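Local coordinates for protein amine Dehydrogenase (Pseudomonas putida, PDB 1JMX) that probably oxidises amines and passes the electrons on through two bound heme c groups, as the heme-carrying subunit of a quinohemoprotein amine dehydrogenase, at residues W37-Q45 against R57-A65; S25-T33 against L111-H121. All coordinates share one frame; numbering follows the deposited sequence.

Interaction 1: W37-Q45 against R57-A65. With HEC (heme c), chain F.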
loop_
_atom_site.group_PDB
_atom_site.type_symbol
_atom_site.label_atom_id
_atom_site.label_comp_id
_atom_site.label_asym_id
_atom_site.label_seq_id
_atom_site.Cartn_x
_atom_site.Cartn_y
_atom_site.Cartn_z
ATOM N N TRP A 37 0.377 4.264 19.668
ATOM C CA TRP A 37 1.413 4.997 20.384
ATOM C C TRP A 37 2.795 4.543 19.942
ATOM O O TRP A 37 3.664 5.378 19.698
ATOM C CB TRP A 37 1.242 4.878 21.902
ATOM C CG TRP A 37 0.189 5.804 22.421
ATOM C CD1 TRP A 37 -0.983 5.461 23.024
ATOM C CD2 TRP A 37 0.189 7.233 22.326
ATOM N NE1 TRP A 37 -1.719 6.587 23.304
ATOM C CE2 TRP A 37 -1.023 7.689 22.888
ATOM C CE3 TRP A 37 1.096 8.176 21.815
ATOM C CZ2 TRP A 37 -1.355 9.046 22.956
ATOM C CZ3 TRP A 37 0.764 9.529 21.881
ATOM C CH2 TRP A 37 -0.452 9.947 22.448
ATOM N N LEU A 38 2.984 3.232 19.787
ATOM C CA LEU A 38 4.267 2.705 19.329
ATOM C C LEU A 38 4.612 3.262 17.937
ATOM O O LEU A 38 5.768 3.586 17.657
ATOM C CB LEU A 38 4.250 1.174 19.274
ATOM C CG LEU A 38 5.472 0.533 18.596
ATOM C CD1 LEU A 38 6.724 0.791 19.418
ATOM C CD2 LEU A 38 5.251 -0.950 18.413
ATOM N N MET A 39 3.600 3.370 17.077
ATOM C CA MET A 39 3.771 3.882 15.720
ATOM C C MET A 39 4.172 5.350 15.676
ATOM O O MET A 39 4.949 5.747 14.820
ATOM C CB MET A 39 2.509 3.656 14.894
ATOM C CG MET A 39 2.438 2.275 14.255
ATOM S SD MET A 39 1.004 2.067 13.181
ATOM C CE MET A 39 1.443 3.163 11.811
ATOM N N SER A 40 3.642 6.153 16.595
ATOM C CA SER A 40 3.983 7.575 16.654
ATOM C C SER A 40 5.431 7.762 17.083
ATOM O O SER A 40 6.156 8.563 16.498
ATOM C CB SER A 40 3.071 8.309 17.627
ATOM O OG SER A 40 1.774 8.380 17.108
ATOM N N ILE A 41 5.842 7.011 18.103
ATOM C CA ILE A 41 7.201 7.084 18.616
ATOM C C ILE A 41 8.201 6.571 17.579
ATOM O O ILE A 41 9.282 7.137 17.414
ATOM C CB ILE A 41 7.340 6.318 19.940
ATOM C CG1 ILE A 41 6.433 6.963 20.995
ATOM C CG2 ILE A 41 8.794 6.314 20.392
ATOM C CD1 ILE A 41 6.270 6.162 22.274
ATOM N N ALA A 42 7.820 5.515 16.867
ATOM C CA ALA A 42 8.660 4.952 15.819
ATOM C C ALA A 42 8.837 5.985 14.703
ATOM O O ALA A 42 9.887 6.036 14.071
ATOM C CB ALA A 42 8.045 3.689 15.270
ATOM N N ARG A 43 7.809 6.793 14.454
ATOM C CA ARG A 43 7.898 7.829 13.425
ATOM C C ARG A 43 8.892 8.885 13.873
ATOM O O ARG A 43 9.605 9.448 13.059
ATOM C CB ARG A 43 6.542 8.490 13.154
ATOM C CG ARG A 43 5.548 7.605 12.420
ATOM C CD ARG A 43 4.519 8.399 11.624
ATOM N NE ARG A 43 3.704 9.298 12.439
ATOM C CZ ARG A 43 3.981 10.582 12.632
ATOM N NH1 ARG A 43 5.059 11.118 12.080
ATOM N NH2 ARG A 43 3.154 11.341 13.327
ATOM N N MET A 44 8.930 9.144 15.175
ATOM C CA MET A 44 9.846 10.124 15.729
ATOM C C MET A 44 11.293 9.707 15.489
ATOM O O MET A 44 12.152 10.551 15.230
ATOM C CB MET A 44 9.599 10.307 17.224
ATOM C CG MET A 44 8.228 10.811 17.564
ATOM S SD MET A 44 7.827 12.335 16.707
ATOM C CE MET A 44 6.400 11.806 15.654
ATOM N N GLN A 45 11.547 8.401 15.545
ATOM C CA GLN A 45 12.888 7.860 15.344
ATOM C C GLN A 45 13.304 7.861 13.888
ATOM O O GLN A 45 14.396 8.291 13.545
ATOM C CB GLN A 45 12.964 6.433 15.854
ATOM C CG GLN A 45 12.668 6.267 17.319
ATOM C CD GLN A 45 12.408 4.831 17.647
ATOM O OE1 GLN A 45 11.261 4.409 17.742
ATOM N NE2 GLN A 45 13.472 4.050 17.761
ATOM N N ARG A 57 11.241 2.769 25.031
ATOM C CA ARG A 57 10.123 2.953 24.117
ATOM C C ARG A 57 8.947 2.171 24.681
ATOM O O ARG A 57 7.839 2.692 24.743
ATOM C CB ARG A 57 10.467 2.485 22.698
ATOM C CG ARG A 57 9.373 2.780 21.674
ATOM C CD ARG A 57 9.849 2.563 20.250
ATOM N NE ARG A 57 10.292 1.192 20.029
ATOM C CZ ARG A 57 10.640 0.693 18.848
ATOM N NH1 ARG A 57 10.607 1.443 17.754
ATOM N NH2 ARG A 57 11.016 -0.569 18.756
ATOM N N ARG A 58 9.212 0.954 25.163
ATOM C CA ARG A 58 8.170 0.116 25.761
ATOM C C ARG A 58 7.568 0.796 26.976
ATOM O O ARG A 58 6.372 0.683 27.228
ATOM C CB ARG A 58 8.717 -1.250 26.188
ATOM C CG ARG A 58 8.613 -2.321 25.118
ATOM C CD ARG A 58 8.924 -3.699 25.668
ATOM N NE ARG A 58 10.298 -3.811 26.146
ATOM C CZ ARG A 58 11.360 -3.946 25.356
ATOM N NH1 ARG A 58 11.218 -3.976 24.037
ATOM N NH2 ARG A 58 12.563 -4.110 25.889
ATOM N N THR A 59 8.409 1.496 27.732
ATOM C CA THR A 59 7.952 2.197 28.923
ATOM C C THR A 59 7.006 3.327 28.549
ATOM O O THR A 59 5.938 3.460 29.140
ATOM C CB THR A 59 9.137 2.761 29.741
ATOM O OG1 THR A 59 9.991 1.683 30.141
ATOM C CG2 THR A 59 8.636 3.499 30.992
ATOM N N LEU A 60 7.384 4.119 27.547
ATOM C CA LEU A 60 6.550 5.236 27.108
ATOM C C LEU A 60 5.223 4.794 26.513
ATOM O O LEU A 60 4.199 5.425 26.755
ATOM C CB LEU A 60 7.306 6.139 26.134
ATOM C CG LEU A 60 8.256 7.115 26.829
ATOM C CD1 LEU A 60 8.999 7.935 25.794
ATOM C CD2 LEU A 60 7.473 8.027 27.767
ATOM N N VAL A 61 5.239 3.708 25.746
ATOM C CA VAL A 61 4.017 3.178 25.135
ATOM C C VAL A 61 3.034 2.777 26.233
ATOM O O VAL A 61 1.868 3.144 26.185
ATOM C CB VAL A 61 4.317 1.956 24.221
ATOM C CG1 VAL A 61 3.017 1.278 23.786
ATOM C CG2 VAL A 61 5.119 2.397 22.996
ATOM N N LYS A 62 3.530 2.063 27.243
ATOM C CA LYS A 62 2.705 1.623 28.366
ATOM C C LYS A 62 2.098 2.841 29.052
ATOM O O LYS A 62 0.886 2.905 29.275
ATOM C CB LYS A 62 3.549 0.819 29.363
ATOM C CG LYS A 62 2.804 0.357 30.623
ATOM C CD LYS A 62 1.881 -0.815 30.334
ATOM C CE LYS A 62 1.217 -1.350 31.595
ATOM N NZ LYS A 62 0.006 -0.594 32.008
ATOM N N TYR A 63 2.946 3.828 29.325
ATOM C CA TYR A 63 2.527 5.058 29.983
ATOM C C TYR A 63 1.465 5.812 29.189
ATOM O O TYR A 63 0.428 6.198 29.725
ATOM C CB TYR A 63 3.740 5.971 30.234
ATOM C CG TYR A 63 3.377 7.286 30.884
ATOM C CD1 TYR A 63 3.318 8.470 30.139
ATOM C CD2 TYR A 63 3.038 7.344 32.239
ATOM C CE1 TYR A 63 2.922 9.674 30.728
ATOM C CE2 TYR A 63 2.640 8.546 32.838
ATOM C CZ TYR A 63 2.581 9.705 32.077
ATOM O OH TYR A 63 2.160 10.878 32.665
ATOM N N LEU A 64 1.717 6.005 27.904
ATOM C CA LEU A 64 0.782 6.739 27.058
ATOM C C LEU A 64 -0.494 5.964 26.728
ATOM O O LEU A 64 -1.565 6.547 26.646
ATOM C CB LEU A 64 1.498 7.198 25.793
ATOM C CG LEU A 64 2.655 8.149 26.104
ATOM C CD1 LEU A 64 3.564 8.285 24.905
ATOM C CD2 LEU A 64 2.102 9.495 26.550
ATOM N N ALA A 65 -0.380 4.647 26.600
ATOM C CA ALA A 65 -1.523 3.798 26.290
ATOM C C ALA A 65 -2.538 3.772 27.437
ATOM O O ALA A 65 -3.736 3.660 27.210
ATOM C CB ALA A 65 -1.051 2.389 25.955
HETATM FE FE HEC F . 7.212 14.131 18.262
HETATM C CHA HEC F . 4.736 15.046 16.165
HETATM C CHB HEC F . 5.038 12.220 20.011
HETATM C CHC HEC F . 9.720 13.228 20.396
HETATM C CHD HEC F . 9.421 16.079 16.500
HETATM N NA HEC F . 5.302 13.723 18.118
HETATM C C1A HEC F . 4.406 14.183 17.188
HETATM C C2A HEC F . 3.073 13.645 17.427
HETATM C C3A HEC F . 3.168 12.854 18.507
HETATM C C4A HEC F . 4.549 12.900 18.936
HETATM C CMA HEC F . 2.040 12.070 19.147
HETATM C CAA HEC F . 1.838 13.936 16.605
HETATM C CBA HEC F . 1.641 12.825 15.597
HETATM C CGA HEC F . 0.425 13.028 14.715
HETATM O O1A HEC F . -0.287 14.035 14.866
HETATM O O2A HEC F . 0.180 12.160 13.854
HETATM N NB HEC F . 7.355 12.979 19.845
HETATM C C1B HEC F . 6.340 12.239 20.456
HETATM C C2B HEC F . 6.775 11.515 21.603
HETATM C C3B HEC F . 8.105 11.811 21.723
HETATM C C4B HEC F . 8.462 12.704 20.630
HETATM C CMB HEC F . 5.905 10.612 22.503
HETATM C CAB HEC F . 8.977 11.269 22.838
HETATM C CBB HEC F . 9.610 9.884 22.679
HETATM N NC HEC F . 9.151 14.559 18.410
HETATM C C1C HEC F . 10.047 14.092 19.363
HETATM C C2C HEC F . 11.372 14.618 19.155
HETATM C C3C HEC F . 11.299 15.420 18.088
HETATM C C4C HEC F . 9.913 15.379 17.607
HETATM C CMC HEC F . 12.598 14.314 20.016
HETATM C CAC HEC F . 12.405 16.375 17.667
HETATM C CBC HEC F . 13.544 15.939 16.767
HETATM N ND HEC F . 7.110 15.314 16.663
HETATM C C1D HEC F . 8.105 16.048 16.055
HETATM C C2D HEC F . 7.602 16.788 14.890
HETATM C C3D HEC F . 6.276 16.472 14.824
HETATM C C4D HEC F . 5.999 15.579 15.911
HETATM C CMD HEC F . 8.403 17.710 13.962
HETATM C CAD HEC F . 5.233 16.942 13.813
HETATM C CBD HEC F . 5.162 16.156 12.514
HETATM C CGD HEC F . 4.880 14.687 12.720
HETATM O O1D HEC F . 5.788 13.872 12.544
HETATM O O2D HEC F . 3.742 14.330 13.060
#
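Leu64 lays its CB over the five-membered ring of Trp37, 3.8 Å from the ring centroid and 12° off the normal, a CH-pi contact in which the two side chains cross at about a right angle. Trp37 CG stands beside its own backbone N (chi1 -80°), which swings the indole across the partner helix; NE1 gives its hydrogen bond to Gln68 O rather than to the nearby Leu64 O. Further along, the Ile41 side chain sits as a knob among Arg57, Leu60, Val61 and Leu64, with CD1 4.0 Å from Leu60 CB. Val61 CG2 fits against Leu38, 3.8 Å from its CA. The axes of 37-45 and 57-65 approach to 9.5 Å at 135°, in a c-type cytochrome domain: helix 34-48 supplies Met44, whose SD meets the heme iron at 2.5 Å opposite His16, while helix 54-67 backs it and also touches helix 4-12. The same layer reaches the porphyrin rim, where Leu60 CD1 lies 3.7 Å from heme CBB. Polar contact across the helices comes from Arg57 NH1, 3.0 Å from Gln45 OE1, in the amide plane and on a lone pair, though tilted from the guanidinium plane. Leu38 CD1 covers one face of that guanidinium; NH1 also bonds the backbone, and NH2 forms a salt bridge with an acidic side chain, of the chain of another protein. Replacing Arg57 by an alanine is likely to leave Gln45 OE1 without this donor and that acid without its mate. On the heme side, Arg43 NH1 reaches propionate O1D at 2.9 Å, almost straight.

Interaction 2: S25-T33 against L111-H121. With HEC (heme c), chain F.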
loop_
_atom_site.group_PDB
_atom_site.type_symbol
_atom_site.label_atom_id
_atom_site.label_comp_id
_atom_site.label_asym_id
_atom_site.label_seq_id
_atom_site.Cartn_x
_atom_site.Cartn_y
_atom_site.Cartn_z
ATOM N N SER A 25 3.008 19.535 24.119
ATOM C CA SER A 25 2.271 19.851 22.914
ATOM C C SER A 25 2.153 18.600 22.042
ATOM O O SER A 25 3.070 17.777 22.001
ATOM C CB SER A 25 2.956 20.982 22.146
ATOM O OG SER A 25 4.240 20.589 21.712
ATOM N N ARG A 26 1.001 18.461 21.388
ATOM C CA ARG A 26 0.704 17.335 20.504
ATOM C C ARG A 26 0.432 16.050 21.279
ATOM O O ARG A 26 -0.686 15.546 21.272
ATOM C CB ARG A 26 1.836 17.141 19.484
ATOM C CG ARG A 26 2.175 18.428 18.732
ATOM C CD ARG A 26 1.084 18.803 17.745
ATOM N NE ARG A 26 1.373 18.130 16.486
ATOM C CZ ARG A 26 0.552 17.314 15.848
ATOM N NH1 ARG A 26 -0.657 17.054 16.306
ATOM N NH2 ARG A 26 1.003 16.656 14.803
ATOM N N ILE A 27 1.445 15.584 22.007
ATOM C CA ILE A 27 1.387 14.355 22.803
ATOM C C ILE A 27 0.181 14.204 23.720
ATOM O O ILE A 27 -0.463 13.157 23.730
ATOM C CB ILE A 27 2.676 14.195 23.636
ATOM C CG1 ILE A 27 3.884 14.185 22.697
ATOM C CG2 ILE A 27 2.630 12.911 24.467
ATOM C CD1 ILE A 27 5.211 14.187 23.404
ATOM N N SER A 28 -0.145 15.256 24.460
ATOM C CA SER A 28 -1.260 15.213 25.399
ATOM C C SER A 28 -2.613 15.623 24.828
ATOM O O SER A 28 -3.540 15.907 25.582
ATOM C CB SER A 28 -0.942 16.093 26.608
ATOM O OG SER A 28 0.338 15.784 27.122
ATOM N N HIS A 29 -2.747 15.610 23.508
ATOM C CA HIS A 29 -3.991 16.032 22.876
ATOM C C HIS A 29 -4.488 15.007 21.862
ATOM O O HIS A 29 -5.242 15.330 20.940
ATOM C CB HIS A 29 -3.762 17.382 22.198
ATOM C CG HIS A 29 -2.967 18.333 23.030
ATOM N ND1 HIS A 29 -3.546 19.189 23.939
ATOM C CD2 HIS A 29 -1.631 18.511 23.146
ATOM C CE1 HIS A 29 -2.602 19.850 24.584
ATOM N NE2 HIS A 29 -1.430 19.457 24.121
ATOM N N GLN A 30 -4.048 13.769 22.056
ATOM C CA GLN A 30 -4.409 12.665 21.190
ATOM C C GLN A 30 -4.545 11.389 22.023
ATOM O O GLN A 30 -3.858 11.225 23.033
ATOM C CB GLN A 30 -3.315 12.464 20.135
ATOM C CG GLN A 30 -3.044 13.670 19.247
ATOM C CD GLN A 30 -1.845 13.472 18.344
ATOM O OE1 GLN A 30 -1.283 12.379 18.269
ATOM N NE2 GLN A 30 -1.435 14.531 17.667
ATOM N N ARG A 31 -5.462 10.511 21.621
ATOM C CA ARG A 31 -5.670 9.220 22.298
ATOM C C ARG A 31 -5.580 8.143 21.232
ATOM O O ARG A 31 -6.182 8.273 20.170
ATOM C CB ARG A 31 -7.028 9.157 23.003
ATOM C CG ARG A 31 -7.132 10.093 24.188
ATOM C CD ARG A 31 -8.338 9.816 25.052
ATOM N NE ARG A 31 -9.597 10.210 24.436
ATOM C CZ ARG A 31 -10.506 9.348 23.997
ATOM N NH1 ARG A 31 -10.281 8.046 24.099
ATOM N NH2 ARG A 31 -11.664 9.779 23.515
ATOM N N LYS A 32 -4.787 7.111 21.491
ATOM C CA LYS A 32 -4.605 6.029 20.524
ATOM C C LYS A 32 -4.496 4.671 21.220
ATOM O O LYS A 32 -4.429 4.581 22.453
ATOM C CB LYS A 32 -3.310 6.238 19.719
ATOM C CG LYS A 32 -2.936 7.676 19.381
ATOM C CD LYS A 32 -1.501 7.729 18.874
ATOM C CE LYS A 32 -0.970 9.152 18.775
ATOM N NZ LYS A 32 -1.292 9.796 17.498
ATOM N N THR A 33 -4.442 3.620 20.409
ATOM C CA THR A 33 -4.296 2.256 20.905
ATOM C C THR A 33 -2.811 2.067 21.231
ATOM O O THR A 33 -1.992 2.931 20.911
ATOM C CB THR A 33 -4.702 1.213 19.820
ATOM O OG1 THR A 33 -3.830 1.323 18.687
ATOM C CG2 THR A 33 -6.143 1.418 19.377
ATOM N N LEU A 111 -9.080 4.330 14.908
ATOM C CA LEU A 111 -8.503 3.868 16.165
ATOM C C LEU A 111 -7.784 4.993 16.912
ATOM O O LEU A 111 -6.914 4.750 17.748
ATOM C CB LEU A 111 -7.574 2.670 15.936
ATOM C CG LEU A 111 -8.306 1.350 15.696
ATOM C CD1 LEU A 111 -7.348 0.300 15.189
ATOM C CD2 LEU A 111 -8.992 0.894 16.977
ATOM N N GLN A 112 -8.164 6.228 16.592
ATOM C CA GLN A 112 -7.605 7.418 17.225
ATOM C C GLN A 112 -8.701 8.440 17.527
ATOM O O GLN A 112 -9.732 8.483 16.862
ATOM C CB GLN A 112 -6.517 8.056 16.349
ATOM C CG GLN A 112 -5.270 7.199 16.174
ATOM C CD GLN A 112 -4.053 8.001 15.763
ATOM O OE1 GLN A 112 -4.011 9.216 15.938
ATOM N NE2 GLN A 112 -3.046 7.320 15.235
ATOM N N ARG A 113 -8.483 9.223 18.575
ATOM C CA ARG A 113 -9.416 10.263 18.992
ATOM C C ARG A 113 -8.621 11.568 19.128
ATOM O O ARG A 113 -7.610 11.618 19.826
ATOM C CB ARG A 113 -10.079 9.873 20.317
ATOM C CG ARG A 113 -11.055 8.705 20.214
ATOM C CD ARG A 113 -12.166 9.041 19.242
ATOM N NE ARG A 113 -13.173 7.991 19.119
ATOM C CZ ARG A 113 -13.036 6.890 18.383
ATOM N NH1 ARG A 113 -11.916 6.671 17.700
ATOM N NH2 ARG A 113 -14.038 6.023 18.293
ATOM N N ARG A 114 -9.052 12.611 18.427
ATOM C CA ARG A 114 -8.342 13.893 18.450
ATOM C C ARG A 114 -9.261 15.089 18.273
ATOM O O ARG A 114 -10.340 14.968 17.695
ATOM C CB ARG A 114 -7.351 13.974 17.283
ATOM C CG ARG A 114 -6.350 12.864 17.146
ATOM C CD ARG A 114 -5.620 13.041 15.840
ATOM N NE ARG A 114 -4.542 12.086 15.663
ATOM C CZ ARG A 114 -3.358 12.390 15.151
ATOM N NH1 ARG A 114 -3.093 13.631 14.769
ATOM N NH2 ARG A 114 -2.453 11.442 14.981
ATOM N N PRO A 115 -8.854 16.262 18.799
ATOM C CA PRO A 115 -9.688 17.454 18.635
ATOM C C PRO A 115 -9.405 17.948 17.209
ATOM O O PRO A 115 -8.433 17.508 16.584
ATOM C CB PRO A 115 -9.146 18.407 19.709
ATOM C CG PRO A 115 -7.710 18.039 19.801
ATOM C CD PRO A 115 -7.749 16.521 19.746
ATOM N N ALA A 116 -10.243 18.841 16.691
ATOM C CA ALA A 116 -10.076 19.344 15.327
ATOM C C ALA A 116 -8.686 19.860 14.951
ATOM O O ALA A 116 -8.223 19.602 13.843
ATOM C CB ALA A 116 -11.129 20.397 15.016
ATOM N N LYS A 117 -8.018 20.572 15.859
ATOM C CA LYS A 117 -6.685 21.113 15.567
ATOM C C LYS A 117 -5.632 20.031 15.374
ATOM O O LYS A 117 -4.693 20.206 14.592
ATOM C CB LYS A 117 -6.248 22.103 16.652
ATOM C CG LYS A 117 -4.809 22.642 16.510
ATOM C CD LYS A 117 -4.542 23.336 15.160
ATOM C CE LYS A 117 -5.437 24.557 14.938
ATOM N NZ LYS A 117 -5.115 25.313 13.672
ATOM N N GLU A 118 -5.780 18.924 16.096
ATOM C CA GLU A 118 -4.845 17.811 15.982
ATOM C C GLU A 118 -5.097 17.044 14.682
ATOM O O GLU A 118 -4.184 16.419 14.145
ATOM C CB GLU A 118 -4.942 16.893 17.198
ATOM C CG GLU A 118 -4.592 17.584 18.514
ATOM C CD GLU A 118 -3.156 18.068 18.556
ATOM O OE1 GLU A 118 -2.265 17.261 18.269
ATOM O OE2 GLU A 118 -2.910 19.247 18.879
ATOM N N TRP A 119 -6.333 17.100 14.183
ATOM C CA TRP A 119 -6.690 16.457 12.921
ATOM C C TRP A 119 -6.172 17.358 11.801
ATOM O O TRP A 119 -5.776 16.873 10.742
ATOM C CB TRP A 119 -8.214 16.273 12.773
ATOM C CG TRP A 119 -8.801 15.079 13.494
ATOM C CD1 TRP A 119 -9.802 15.101 14.422
ATOM C CD2 TRP A 119 -8.441 13.695 13.327
ATOM N NE1 TRP A 119 -10.091 13.821 14.843
ATOM C CE2 TRP A 119 -9.270 12.939 14.192
ATOM C CE3 TRP A 119 -7.500 13.020 12.535
ATOM C CZ2 TRP A 119 -9.186 11.544 14.289
ATOM C CZ3 TRP A 119 -7.417 11.624 12.633
ATOM C CH2 TRP A 119 -8.257 10.907 13.506
ATOM N N GLU A 120 -6.181 18.673 12.045
ATOM C CA GLU A 120 -5.688 19.647 11.071
ATOM C C GLU A 120 -4.158 19.539 10.944
ATOM O O GLU A 120 -3.617 19.621 9.839
ATOM C CB GLU A 120 -6.070 21.068 11.477
ATOM C CG GLU A 120 -5.685 22.097 10.431
ATOM C CD GLU A 120 -5.670 23.521 10.965
ATOM O OE1 GLU A 120 -4.616 24.191 10.863
ATOM O OE2 GLU A 120 -6.704 23.975 11.486
ATOM N N HIS A 121 -3.473 19.352 12.073
ATOM C CA HIS A 121 -2.017 19.199 12.078
ATOM C C HIS A 121 -1.660 17.923 11.328
ATOM O O HIS A 121 -0.648 17.870 10.630
ATOM C CB HIS A 121 -1.468 19.077 13.500
ATOM C CG HIS A 121 -1.339 20.378 14.225
ATOM N ND1 HIS A 121 -0.991 21.553 13.594
ATOM C CD2 HIS A 121 -1.481 20.683 15.537
ATOM C CE1 HIS A 121 -0.923 22.526 14.483
ATOM N NE2 HIS A 121 -1.216 22.024 15.671
HETATM FE FE HEC F . 7.212 14.131 18.262
HETATM C CHA HEC F . 4.736 15.046 16.165
HETATM C CHB HEC F . 5.038 12.220 20.011
HETATM C CHC HEC F . 9.720 13.228 20.396
HETATM C CHD HEC F . 9.421 16.079 16.500
HETATM N NA HEC F . 5.302 13.723 18.118
HETATM C C1A HEC F . 4.406 14.183 17.188
HETATM C C2A HEC F . 3.073 13.645 17.427
HETATM C C3A HEC F . 3.168 12.854 18.507
HETATM C C4A HEC F . 4.549 12.900 18.936
HETATM C CMA HEC F . 2.040 12.070 19.147
HETATM C CAA HEC F . 1.838 13.936 16.605
HETATM C CBA HEC F . 1.641 12.825 15.597
HETATM C CGA HEC F . 0.425 13.028 14.715
HETATM O O1A HEC F . -0.287 14.035 14.866
HETATM O O2A HEC F . 0.180 12.160 13.854
HETATM N NB HEC F . 7.355 12.979 19.845
HETATM C C1B HEC F . 6.340 12.239 20.456
HETATM C C2B HEC F . 6.775 11.515 21.603
HETATM C C3B HEC F . 8.105 11.811 21.723
HETATM C C4B HEC F . 8.462 12.704 20.630
HETATM C CMB HEC F . 5.905 10.612 22.503
HETATM C CAB HEC F . 8.977 11.269 22.838
HETATM C CBB HEC F . 9.610 9.884 22.679
HETATM N NC HEC F . 9.151 14.559 18.410
HETATM C C1C HEC F . 10.047 14.092 19.363
HETATM C C2C HEC F . 11.372 14.618 19.155
HETATM C C3C HEC F . 11.299 15.420 18.088
HETATM C C4C HEC F . 9.913 15.379 17.607
HETATM C CMC HEC F . 12.598 14.314 20.016
HETATM C CAC HEC F . 12.405 16.375 17.667
HETATM C CBC HEC F . 13.544 15.939 16.767
HETATM N ND HEC F . 7.110 15.314 16.663
HETATM C C1D HEC F . 8.105 16.048 16.055
HETATM C C2D HEC F . 7.602 16.788 14.890
HETATM C C3D HEC F . 6.276 16.472 14.824
HETATM C C4D HEC F . 5.999 15.579 15.911
HETATM C CMD HEC F . 8.403 17.710 13.962
HETATM C CAD HEC F . 5.233 16.942 13.813
HETATM C CBD HEC F . 5.162 16.156 12.514
HETATM C CGD HEC F . 4.880 14.687 12.720
HETATM O O1D HEC F . 5.788 13.872 12.544
HETATM O O2D HEC F . 3.742 14.330 13.060
HETATM O O HOH W 1 -1.041 20.426 20.694
HETATM O O HOH W 2 -4.285 3.626 17.349
#
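Arg26 NH1 and Glu118 OE1 form a salt bridge, with the oxygen in the guanidinium plane but the nitrogen above the carboxylate plane; their modelled separation of 2.5 Å is doubtfully short. Gln30 NE2 reaches the same OE1 at 2.9 Å, on its anti lone pair, so two donors grip this one atom. A water joins the other oxygen, OE2, to Arg26 N. Bends at chi2 and chi3 (-72° and -88°) fold Arg26 back to place its guanidinium flat between His121 CB on one face and heme CAA on the other, while its NE turns to the backbone of Asp118 of a neighbouring subunit. Propionate oxygen O1A of the heme takes Arg114 NH1 at 2.8 Å, Gln30 NE2 at 3.1 Å and a weak bond from Arg26 NH2; Arg114 NH2 points nearly straight at O2A. The Gln30 amide stacks over the Arg114 guanidinium with planes 17° apart. Arg114 is itself steadied by Gln112 OE1, held side-on by NE and NH2 and met also by Lys32 NZ. Lys32 NZ also bonds Gln30 OE1, at 2.7 Å. Arg31 and Arg113 are an antiparallel hydrogen-bonded pair, both N to O distances 3.0 Å, joining 31-32 and 112-113 in a short, weakly bonded two-stranded ribbon. Beyond it, Arg113 CB lies over one face of the Arg31 guanidinium, whose NH2 bonds Leu162 O and whose NH1 pairs with Glu74; Thr33 CG2 meets Leu111 CD2, and Pro115 CD presses against His29 O, a buried carbonyl with no partner in the model. Clustered around the A propionate and Glu118, the cationic groups would probably stabilise both carboxylates in their ionised form.

Interaction 1 is nested in the chain loop that interaction 2 closes, their centres about 14 Å apart, and both grip one heme: the helix pair at its iron, rim and D propionate, the ribbon side at its A propionate. Arg43 of 37-45 weakly bonds O2A, which Arg114 of 111-121 also holds. Direct contact comes through strand 31-32 running into helix 34-48: Trp37 CZ2 lies 3.3 Å from Gln30 O, and Ser40 OG 3.3 Å from Lys32 CE. Ser40 bonds a propionate of the second heme, and Arg43 bonds both hemes; the second also touches Lys32, Gln112 and Arg114, and the Trp37 side chain is about 7 Å from it. The two contacts thus border the region between the hemes.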